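Local coordinates for biotin protein ligase-like protein of unknown function (Silicibacter sp., PDB 3BFM) that is of unknown function but resembles biotin and lipoate protein ligases in sequence and binds calcium ions in the crystal, at residues V59-A64 and T118-L123; K63-L68 and P227-L232; D92-L97 and E195-A200; N100-G105 and D142-Y147. All coordinates share one frame; numbering follows the deposited sequence.

Contact 1: V59-A64 and T118-L123; sequences VPLAKA and TQPDWL
Leu61 N donates to Thr118 O over 2.9 Å, and beside this bond the backbones of Pro60 and Gln119 draw together until their CA atoms are 4.0 Å apart. The bond fastens the start of the short helix 61-64, with Pro60 at its N-cap position, to the loop that leads into strand 123-130 of the biotin/lipoate ligase-like fold. Leu61 N belongs to the first turn of the helix, where no helical carbonyl lies behind it to serve as acceptor, and the loop supplies one. The bond is bent, 146° at the hydrogen. One residue further on, Gln119 CA makes a CA-H...O contact with Val59 O at 3.4 Å. That carbonyl is also covered by Pro120 CD, at 3.3 Å, and it is buried without a conventional hydrogen-bond partner.

Among the side chains, Gln119 runs alongside the Val59 backbone: its CG is anti to its own N (chi1 174°) and the rest of the chain is extended, which lays CG against Val59 O and brings the amide group near Val59 N. Pro120 offers its CG to Leu61 CD1 at 4.0 Å, the two side chains crossing obliquely, and Leu61 also packs on Ala111 of strand 102-111. At the far end of the contact Leu123, which touches Ile109 of that strand as well, reaches Ala64 with one methyl: Leu123 CD1 sits 3.8 Å from Ala64 CB and 3.6 Å from Ala64 O.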
# COMPACT_ATOMS: atom_id res chain seq x y z
N VAL A 59 12.20 -2.29 -10.89
CA VAL A 59 13.61 -2.59 -11.06
C VAL A 59 13.71 -3.78 -11.99
O VAL A 59 12.72 -4.48 -12.24
CB VAL A 59 14.31 -2.92 -9.72
CG1 VAL A 59 14.20 -1.78 -8.73
CG2 VAL A 59 13.80 -4.23 -9.11
N PRO A 60 14.89 -4.05 -12.52
CA PRO A 60 15.01 -5.26 -13.34
C PRO A 60 14.77 -6.54 -12.55
O PRO A 60 15.02 -6.56 -11.36
CB PRO A 60 16.46 -5.21 -13.80
CG PRO A 60 16.81 -3.75 -13.74
CD PRO A 60 16.15 -3.28 -12.51
N LEU A 61 14.38 -7.61 -13.24
CA LEU A 61 14.08 -8.90 -12.59
C LEU A 61 15.19 -9.36 -11.68
O LEU A 61 14.92 -9.93 -10.63
CB LEU A 61 13.83 -9.97 -13.64
CG LEU A 61 13.38 -11.34 -13.10
CD1 LEU A 61 12.03 -11.24 -12.40
CD2 LEU A 61 13.36 -12.36 -14.23
N ALA A 62 16.44 -9.23 -12.14
CA ALA A 62 17.61 -9.59 -11.34
C ALA A 62 17.53 -9.09 -9.90
O ALA A 62 17.77 -9.84 -8.94
CB ALA A 62 18.86 -9.05 -12.04
N LYS A 63 17.15 -7.82 -9.77
CA LYS A 63 17.00 -7.13 -8.49
C LYS A 63 15.66 -7.35 -7.80
O LYS A 63 15.56 -7.20 -6.55
CB LYS A 63 17.27 -5.65 -8.69
CG LYS A 63 18.70 -5.44 -9.20
CD LYS A 63 19.31 -4.17 -8.72
CE LYS A 63 20.79 -4.12 -9.09
NZ LYS A 63 21.63 -5.05 -8.26
N ALA A 64 14.63 -7.68 -8.57
CA ALA A 64 13.28 -7.87 -8.02
C ALA A 64 13.19 -9.20 -7.27
O ALA A 64 12.30 -9.38 -6.41
CB ALA A 64 12.23 -7.82 -9.15
N THR A 118 14.97 -7.33 -17.80
CA THR A 118 13.68 -6.70 -18.01
C THR A 118 13.00 -6.39 -16.66
O THR A 118 13.02 -7.22 -15.75
CB THR A 118 12.78 -7.67 -18.78
OG1 THR A 118 13.42 -8.00 -20.02
CG2 THR A 118 11.42 -7.10 -19.06
N GLN A 119 12.39 -5.22 -16.57
CA GLN A 119 11.59 -4.87 -15.41
C GLN A 119 10.27 -5.62 -15.53
O GLN A 119 9.60 -5.51 -16.55
CB GLN A 119 11.37 -3.37 -15.34
CG GLN A 119 10.43 -2.95 -14.23
CD GLN A 119 10.26 -1.48 -14.19
OE1 GLN A 119 11.23 -0.75 -14.20
NE2 GLN A 119 9.02 -1.03 -14.13
N PRO A 120 9.90 -6.41 -14.52
CA PRO A 120 8.67 -7.16 -14.71
C PRO A 120 7.41 -6.30 -14.53
O PRO A 120 7.42 -5.32 -13.79
CB PRO A 120 8.77 -8.31 -13.66
CG PRO A 120 9.84 -7.95 -12.72
CD PRO A 120 10.54 -6.69 -13.21
N ASP A 121 6.32 -6.67 -15.19
CA ASP A 121 5.05 -5.97 -14.98
C ASP A 121 4.49 -6.35 -13.63
O ASP A 121 3.67 -5.65 -13.07
CB ASP A 121 4.04 -6.35 -16.04
CG ASP A 121 4.42 -5.90 -17.45
OD1 ASP A 121 5.23 -4.96 -17.61
OD2 ASP A 121 3.88 -6.49 -18.41
N TRP A 122 4.89 -7.53 -13.15
CA TRP A 122 4.39 -8.04 -11.86
C TRP A 122 5.28 -9.11 -11.32
O TRP A 122 5.99 -9.79 -12.06
CB TRP A 122 2.96 -8.54 -11.96
CG TRP A 122 2.75 -9.64 -12.94
CD1 TRP A 122 2.27 -9.50 -14.23
CD2 TRP A 122 2.95 -11.05 -12.74
NE1 TRP A 122 2.19 -10.71 -14.82
CE2 TRP A 122 2.60 -11.68 -13.95
CE3 TRP A 122 3.42 -11.84 -11.69
CZ2 TRP A 122 2.69 -13.05 -14.12
CZ3 TRP A 122 3.49 -13.20 -11.85
CH2 TRP A 122 3.14 -13.79 -13.07
N LEU A 123 5.17 -9.31 -10.01
CA LEU A 123 5.81 -10.38 -9.31
C LEU A 123 4.85 -10.86 -8.21
O LEU A 123 4.15 -10.06 -7.62
CB LEU A 123 7.10 -9.84 -8.70
CG LEU A 123 8.11 -10.85 -8.19
CD1 LEU A 123 9.55 -10.42 -8.54
CD2 LEU A 123 7.94 -11.07 -6.68

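Contact 2: K63-L68 and P227-L232; sequences KAMAML and PLTTVL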
# COMPACT_ATOMS: atom_id res chain seq x y z
N LYS A 63 17.15 -7.82 -9.77
CA LYS A 63 17.00 -7.13 -8.49
C LYS A 63 15.66 -7.35 -7.80
O LYS A 63 15.56 -7.20 -6.55
CB LYS A 63 17.27 -5.65 -8.69
CG LYS A 63 18.70 -5.44 -9.20
CD LYS A 63 19.31 -4.17 -8.72
CE LYS A 63 20.79 -4.12 -9.09
NZ LYS A 63 21.63 -5.05 -8.26
N ALA A 64 14.63 -7.68 -8.57
CA ALA A 64 13.28 -7.87 -8.02
C ALA A 64 13.19 -9.20 -7.27
O ALA A 64 12.30 -9.38 -6.41
CB ALA A 64 12.23 -7.82 -9.15
N MSE A 65 14.07 -10.14 -7.62
CA MSE A 65 14.17 -11.43 -6.91
C MSE A 65 14.36 -11.28 -5.39
O MSE A 65 14.03 -12.22 -4.66
CB MSE A 65 15.31 -12.26 -7.48
CG MSE A 65 15.18 -12.65 -8.92
SE MSE A 65 13.38 -13.43 -9.35
CE MSE A 65 13.43 -14.93 -8.31
N ALA A 66 14.90 -10.15 -4.91
CA ALA A 66 15.03 -9.86 -3.48
C ALA A 66 13.68 -9.95 -2.75
O ALA A 66 13.62 -10.03 -1.51
CB ALA A 66 15.67 -8.50 -3.27
N MSE A 67 12.58 -9.92 -3.50
CA MSE A 67 11.29 -10.03 -2.84
C MSE A 67 11.13 -11.39 -2.12
O MSE A 67 10.40 -11.50 -1.12
CB MSE A 67 10.13 -9.83 -3.85
CG MSE A 67 10.06 -8.39 -4.44
SE MSE A 67 9.71 -7.06 -3.07
CE MSE A 67 11.68 -6.50 -2.87
N LEU A 68 11.77 -12.44 -2.65
CA LEU A 68 11.73 -13.75 -1.96
C LEU A 68 12.37 -13.70 -0.56
O LEU A 68 11.68 -13.96 0.45
CB LEU A 68 12.33 -14.86 -2.83
CG LEU A 68 12.34 -16.26 -2.24
CD1 LEU A 68 10.89 -16.67 -1.92
CD2 LEU A 68 12.95 -17.26 -3.20
N PRO A 227 22.10 -17.70 -10.01
CA PRO A 227 21.24 -16.55 -9.78
C PRO A 227 19.88 -16.99 -9.18
O PRO A 227 19.38 -18.07 -9.47
CB PRO A 227 21.04 -15.95 -11.19
CG PRO A 227 21.96 -16.66 -12.09
CD PRO A 227 22.32 -17.94 -11.44
N LEU A 228 19.29 -16.12 -8.36
CA LEU A 228 18.04 -16.44 -7.70
C LEU A 228 16.87 -16.58 -8.70
O LEU A 228 15.89 -17.29 -8.43
CB LEU A 228 17.74 -15.41 -6.62
CG LEU A 228 16.57 -15.74 -5.68
CD1 LEU A 228 16.67 -17.12 -5.04
CD2 LEU A 228 16.46 -14.63 -4.64
N THR A 229 17.02 -15.98 -9.89
CA THR A 229 16.07 -16.20 -11.00
C THR A 229 15.82 -17.67 -11.35
O THR A 229 14.72 -18.02 -11.84
CB THR A 229 16.47 -15.40 -12.27
OG1 THR A 229 17.83 -15.68 -12.60
CG2 THR A 229 16.39 -13.92 -12.03
N THR A 230 16.76 -18.56 -11.02
CA THR A 230 16.60 -19.98 -11.23
C THR A 230 15.45 -20.63 -10.44
O THR A 230 14.99 -21.70 -10.81
CB THR A 230 17.91 -20.79 -10.98
OG1 THR A 230 18.23 -20.76 -9.59
CG2 THR A 230 19.06 -20.22 -11.81
N VAL A 231 14.97 -19.99 -9.38
CA VAL A 231 13.89 -20.56 -8.56
C VAL A 231 12.51 -20.05 -8.99
O VAL A 231 11.52 -20.45 -8.42
CB VAL A 231 14.12 -20.30 -7.03
CG1 VAL A 231 15.59 -20.62 -6.64
CG2 VAL A 231 13.81 -18.88 -6.68
N LEU A 232 12.46 -19.18 -9.98
CA LEU A 232 11.19 -18.73 -10.54
C LEU A 232 10.34 -19.89 -11.00
O LEU A 232 10.81 -20.79 -11.71
CB LEU A 232 11.41 -17.75 -11.69
CG LEU A 232 11.78 -16.32 -11.35
CD1 LEU A 232 12.20 -15.61 -12.62
CD2 LEU A 232 10.63 -15.55 -10.68
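A 3-10 turn formed by residues 228-231, after the last strand of the C-terminal DUF4444 region, packs against the type I beta turn from Ala64 to Met67 in the ligase-like part, and Met65 carries most of the contact. This residue is a selenomethionine whose chain bends at both chi2 (-49°) and chi3 (-64°), curling it over the 3-10 turn instead of past it. Its CB lies 3.9 Å from Leu228 CD2, and its CG is crossed at about a right angle by Thr229, whose CG2 is 3.6 Å from Met65 CG. Further out, Met65 SE rests 3.7 Å from Leu232 CD2, and Met65 CE ends 3.4 Å from Leu228 O. Leu68 adds a second prong: its CD2 touches Val231 CG2 at 3.9 Å and Leu228 CD1 at 4.2 Å. With an alanine at Leu228, both methyls would be missing, and a gap would probably open between Met65 CB and Leu68 CD2. No hydrogen bond crosses this apolar contact. Strand 102-111 backs it, Ile109 touching Met65, Leu68 and Val231, while Trp93 flanks the 3-10 turn and Met67 turns to Ile171 and Trp174 of helix 156-175.

Contact 3: D92-L97 and E195-A200; sequences DWNGAL and EARTEA
Arg197 reaches from strand 196-199 to Asp92. From a CB that points toward residues 92-97, CG leaves anti to the backbone N (chi1 175°); the bend at chi2 (82°) then turns CD toward the carboxylate of Asp92, with Met215, Leu217 and Phe206 packed around the side chain. NE makes a weak bond to Glu199 OE1. At the tip, Arg197 NH1 reaches both oxygens of Asp92 in weak bonds, 3.1 Å to Asp92 OD1 and 3.2 Å to Asp92 OD2, and a water accepts from Trp93 N and, weakly, from Arg197 NH1. NH2 is gripped more firmly: Asp92 OD1 lies 2.9 Å from Arg197 NH2, in the guanidinium plane and using its syn lone pair, and Glu199 OE1 lies 2.7 Å from Arg197 NH2. Between two carboxylates, the guanidinium is probably held charged. Glu199 CD sits 3.6 Å from Trp93 CZ3, while Trp93 NE1 bonds to Phe213 O. Asp92 OD1 also accepts from Asn94 N on its anti side, an Asx turn inside the type I turn from Asp92 to Gly95. The result is a salt-bridge network that ties the turn of the beta-hairpin formed by strands 89-91 and 96-99 to the DUF4444 region.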
# COMPACT_ATOMS: atom_id res chain seq x y z
N ASP A 92 15.51 -21.30 3.64
CA ASP A 92 16.36 -21.81 2.59
C ASP A 92 16.48 -20.78 1.44
O ASP A 92 15.56 -20.00 1.11
CB ASP A 92 15.83 -23.14 2.07
CG ASP A 92 16.83 -23.91 1.24
OD1 ASP A 92 17.29 -23.38 0.20
OD2 ASP A 92 17.13 -25.08 1.63
N TRP A 93 17.64 -20.80 0.78
CA TRP A 93 17.89 -19.91 -0.34
C TRP A 93 16.79 -20.05 -1.41
O TRP A 93 16.37 -19.05 -2.03
CB TRP A 93 19.26 -20.25 -0.93
CG TRP A 93 19.61 -19.48 -2.12
CD1 TRP A 93 20.12 -18.24 -2.18
CD2 TRP A 93 19.49 -19.94 -3.47
NE1 TRP A 93 20.30 -17.86 -3.48
CE2 TRP A 93 19.90 -18.88 -4.30
CE3 TRP A 93 19.02 -21.10 -4.04
CZ2 TRP A 93 19.91 -19.00 -5.69
CZ3 TRP A 93 19.01 -21.22 -5.40
CH2 TRP A 93 19.45 -20.18 -6.22
N ASN A 94 16.35 -21.28 -1.62
CA ASN A 94 15.33 -21.61 -2.65
C ASN A 94 13.90 -21.33 -2.26
O ASN A 94 12.98 -21.58 -3.04
CB ASN A 94 15.46 -23.05 -3.14
CG ASN A 94 15.09 -24.10 -2.09
OD1 ASN A 94 14.44 -23.84 -1.06
ND2 ASN A 94 15.58 -25.32 -2.33
N GLY A 95 13.71 -20.80 -1.06
CA GLY A 95 12.38 -20.48 -0.58
C GLY A 95 11.76 -21.46 0.40
O GLY A 95 10.73 -21.13 1.02
N ALA A 96 12.33 -22.64 0.55
CA ALA A 96 11.83 -23.58 1.54
C ALA A 96 11.91 -23.03 2.95
O ALA A 96 12.80 -22.22 3.29
CB ALA A 96 12.56 -24.93 1.44
N LEU A 97 10.94 -23.41 3.78
CA LEU A 97 10.95 -22.95 5.15
C LEU A 97 11.35 -24.09 6.06
O LEU A 97 11.02 -25.22 5.77
CB LEU A 97 9.54 -22.40 5.56
CG LEU A 97 9.07 -21.15 4.83
CD1 LEU A 97 7.55 -20.79 5.09
CD2 LEU A 97 9.95 -19.96 5.21
N GLU A 195 27.69 -24.74 4.87
CA GLU A 195 27.61 -26.19 4.80
C GLU A 195 27.51 -26.73 3.36
O GLU A 195 27.30 -25.98 2.41
CB GLU A 195 26.40 -26.67 5.61
CG GLU A 195 26.28 -26.08 7.04
CD GLU A 195 27.38 -26.55 8.01
OE1 GLU A 195 28.19 -27.45 7.67
OE2 GLU A 195 27.44 -26.02 9.15
N ALA A 196 27.63 -28.05 3.22
CA ALA A 196 27.52 -28.69 1.92
C ALA A 196 26.15 -28.47 1.32
O ALA A 196 25.16 -28.39 2.04
CB ALA A 196 27.78 -30.19 2.06
N ARG A 197 26.09 -28.40 0.00
CA ARG A 197 24.84 -28.08 -0.69
C ARG A 197 24.92 -28.58 -2.12
O ARG A 197 25.98 -28.51 -2.72
CB ARG A 197 24.70 -26.56 -0.70
CG ARG A 197 23.53 -26.02 -1.48
CD ARG A 197 22.31 -26.10 -0.63
NE ARG A 197 21.11 -25.76 -1.38
CZ ARG A 197 20.06 -25.14 -0.86
NH1 ARG A 197 20.07 -24.76 0.42
NH2 ARG A 197 19.01 -24.88 -1.62
N THR A 198 23.80 -29.08 -2.64
CA THR A 198 23.64 -29.36 -4.07
C THR A 198 22.56 -28.43 -4.60
O THR A 198 21.54 -28.26 -3.97
CB THR A 198 23.27 -30.84 -4.31
OG1 THR A 198 24.27 -31.69 -3.72
CG2 THR A 198 23.16 -31.15 -5.82
N GLU A 199 22.81 -27.80 -5.74
CA GLU A 199 21.87 -26.84 -6.29
C GLU A 199 22.10 -26.74 -7.78
O GLU A 199 23.25 -26.74 -8.23
CB GLU A 199 22.09 -25.47 -5.64
CG GLU A 199 21.06 -24.42 -6.00
CD GLU A 199 19.67 -24.75 -5.47
OE1 GLU A 199 19.54 -25.06 -4.27
OE2 GLU A 199 18.70 -24.69 -6.27
N ALA A 200 21.00 -26.70 -8.55
CA ALA A 200 21.09 -26.62 -10.01
C ALA A 200 22.12 -27.57 -10.62
O ALA A 200 22.87 -27.20 -11.50
CB ALA A 200 21.40 -25.19 -10.42
O HOH W 1 19.70 -22.46 2.02

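Contact 4: N100-G105 and D142-Y147; sequences NGARCG and DETALY
Arg103 and Asp142 cross with their flat groups almost perpendicular, the guanidinium and carboxylate planes 82° apart. Asp142 OD1 lies well out of the guanidinium plane, 4.0 Å from Arg103 NE, and no N-H of the arginine points at it; the two charges meet through a water, which accepts from Arg103 NH2 and donates to Asp142 OD1 at 2.7 Å. A bend at chi2 (60°) turns the arginine along its own strand toward Gly105, where Arg103 NE bonds to Gly105 O at 3.0 Å. From above the carboxylate plane, Gly105 N donates to Asp142 OD1 at 2.9 Å.

Glu143 meets the backbone of Arg103, its carboxylate at Arg103 N and its own N at Arg103 O. Its chain is extended beyond CG, and Arg103 N meets Glu143 OE1 on the anti side of that oxygen in a nearly straight bond (3.0 Å, 174° at the hydrogen). Arg103 O takes two backbone donors, Glu143 N at 2.8 Å and Thr144 N at 3.2 Å. Thr144 sets CG2 between Ala102 CB and Cys104 CB, 3.6 Å from each, while its OG1 bonds to Glu149. Cys104 SG lies against the backbone of Ala145 and Leu146.

A leucine in place of Arg103 would probably leave Asp142 without its opposite charge, the water without one of its holders and Gly105 O without the NE bond.

Residues 142-146 run nearly at right angles to residues 101-105, at the start of strand 102-111, with Pro130 of strand 123-130 touching Cys104, Asp142 and Ala145, and Ile99 of strand 96-99 touching Cys104 and Leu146.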
# COMPACT_ATOMS: atom_id res chain seq x y z
N ASN A 100 12.17 -25.54 13.51
CA ASN A 100 12.98 -26.43 14.35
C ASN A 100 13.79 -27.42 13.52
O ASN A 100 13.89 -28.60 13.86
CB ASN A 100 12.07 -27.15 15.36
CG ASN A 100 11.33 -26.19 16.28
OD1 ASN A 100 11.85 -25.16 16.70
ND2 ASN A 100 10.09 -26.54 16.60
N GLY A 101 14.37 -26.95 12.42
CA GLY A 101 15.24 -27.73 11.57
C GLY A 101 14.57 -28.61 10.53
O GLY A 101 15.26 -29.19 9.69
N ALA A 102 13.25 -28.70 10.56
CA ALA A 102 12.48 -29.55 9.67
C ALA A 102 11.74 -28.75 8.61
O ALA A 102 11.17 -27.70 8.89
CB ALA A 102 11.48 -30.37 10.45
N ARG A 103 11.74 -29.29 7.39
CA ARG A 103 11.06 -28.69 6.26
C ARG A 103 9.58 -28.60 6.57
O ARG A 103 8.97 -29.59 6.97
CB ARG A 103 11.27 -29.52 5.02
CG ARG A 103 10.57 -29.04 3.78
CD ARG A 103 10.97 -27.58 3.30
NE ARG A 103 10.08 -27.26 2.20
CZ ARG A 103 10.24 -27.65 0.95
NH1 ARG A 103 11.33 -28.31 0.55
NH2 ARG A 103 9.30 -27.37 0.07
N CYS A 104 9.03 -27.40 6.43
CA CYS A 104 7.68 -27.09 6.90
C CYS A 104 7.20 -25.92 6.06
O CYS A 104 7.24 -24.77 6.49
CB CYS A 104 7.70 -26.73 8.38
SG CYS A 104 6.03 -26.47 9.10
N GLY A 105 6.82 -26.22 4.84
CA GLY A 105 6.31 -25.19 3.94
C GLY A 105 7.35 -24.52 3.08
O GLY A 105 8.54 -24.89 3.06
N ASP A 142 7.41 -31.93 2.86
CA ASP A 142 7.36 -31.47 4.26
C ASP A 142 7.66 -32.57 5.26
O ASP A 142 7.13 -33.66 5.14
CB ASP A 142 5.98 -30.86 4.58
CG ASP A 142 5.67 -29.63 3.73
OD1 ASP A 142 6.58 -28.79 3.52
OD2 ASP A 142 4.51 -29.52 3.27
N GLU A 143 8.46 -32.25 6.26
CA GLU A 143 8.83 -33.18 7.32
C GLU A 143 8.06 -32.96 8.62
O GLU A 143 8.02 -33.84 9.49
CB GLU A 143 10.33 -33.08 7.56
CG GLU A 143 11.12 -33.24 6.29
CD GLU A 143 12.63 -32.96 6.43
OE1 GLU A 143 13.05 -31.94 7.05
OE2 GLU A 143 13.39 -33.77 5.87
N THR A 144 7.45 -31.78 8.78
CA THR A 144 6.65 -31.48 9.96
C THR A 144 5.53 -30.53 9.55
O THR A 144 5.28 -30.33 8.36
CB THR A 144 7.51 -30.88 11.09
OG1 THR A 144 6.77 -30.85 12.32
CG2 THR A 144 7.98 -29.47 10.75
N ALA A 145 4.85 -29.98 10.54
CA ALA A 145 3.78 -29.03 10.32
C ALA A 145 3.80 -28.11 11.52
O ALA A 145 4.26 -28.49 12.60
CB ALA A 145 2.44 -29.73 10.20
N LEU A 146 3.28 -26.90 11.34
CA LEU A 146 3.38 -25.86 12.34
C LEU A 146 2.88 -26.27 13.72
O LEU A 146 3.55 -26.02 14.71
CB LEU A 146 2.60 -24.61 11.92
CG LEU A 146 2.95 -23.34 12.71
CD1 LEU A 146 4.34 -22.85 12.39
CD2 LEU A 146 1.89 -22.29 12.36
N TYR A 147 1.70 -26.89 13.76
CA TYR A 147 1.08 -27.21 15.03
C TYR A 147 1.71 -28.46 15.64
O TYR A 147 1.46 -28.78 16.81
CB TYR A 147 -0.44 -27.35 14.89
CG TYR A 147 -1.13 -26.06 14.55
CD1 TYR A 147 -0.62 -24.84 14.98
CD2 TYR A 147 -2.32 -26.04 13.83
CE1 TYR A 147 -1.25 -23.66 14.65
CE2 TYR A 147 -2.96 -24.87 13.51
CZ TYR A 147 -2.44 -23.68 13.93
OH TYR A 147 -3.10 -22.50 13.59
O HOH W 2 6.60 -27.22 1.31

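Contacts 1 and 2 start from the same stretch on helix 61-64, their centres about 9 Å apart, and Leu61 packs on Leu232 and Thr229. In sequence, contacts 3 and 4 fall within the span of contact 2, and contact 4 within that of contact 3, while the segments of contact 1 alternate with those of 3 and 4. The centre of contact 3 lies about 13 Å from that of contact 2 and about 16 Å from that of contact 4, which it joins through backbone bonds of Leu97 to Cys104 and Gly105 in the main mixed sheet. Contacts 1 and 4, centres about 31 Å apart, stay within the ligase-like part; contacts 2 and 3 bind the DUF4444 region to it.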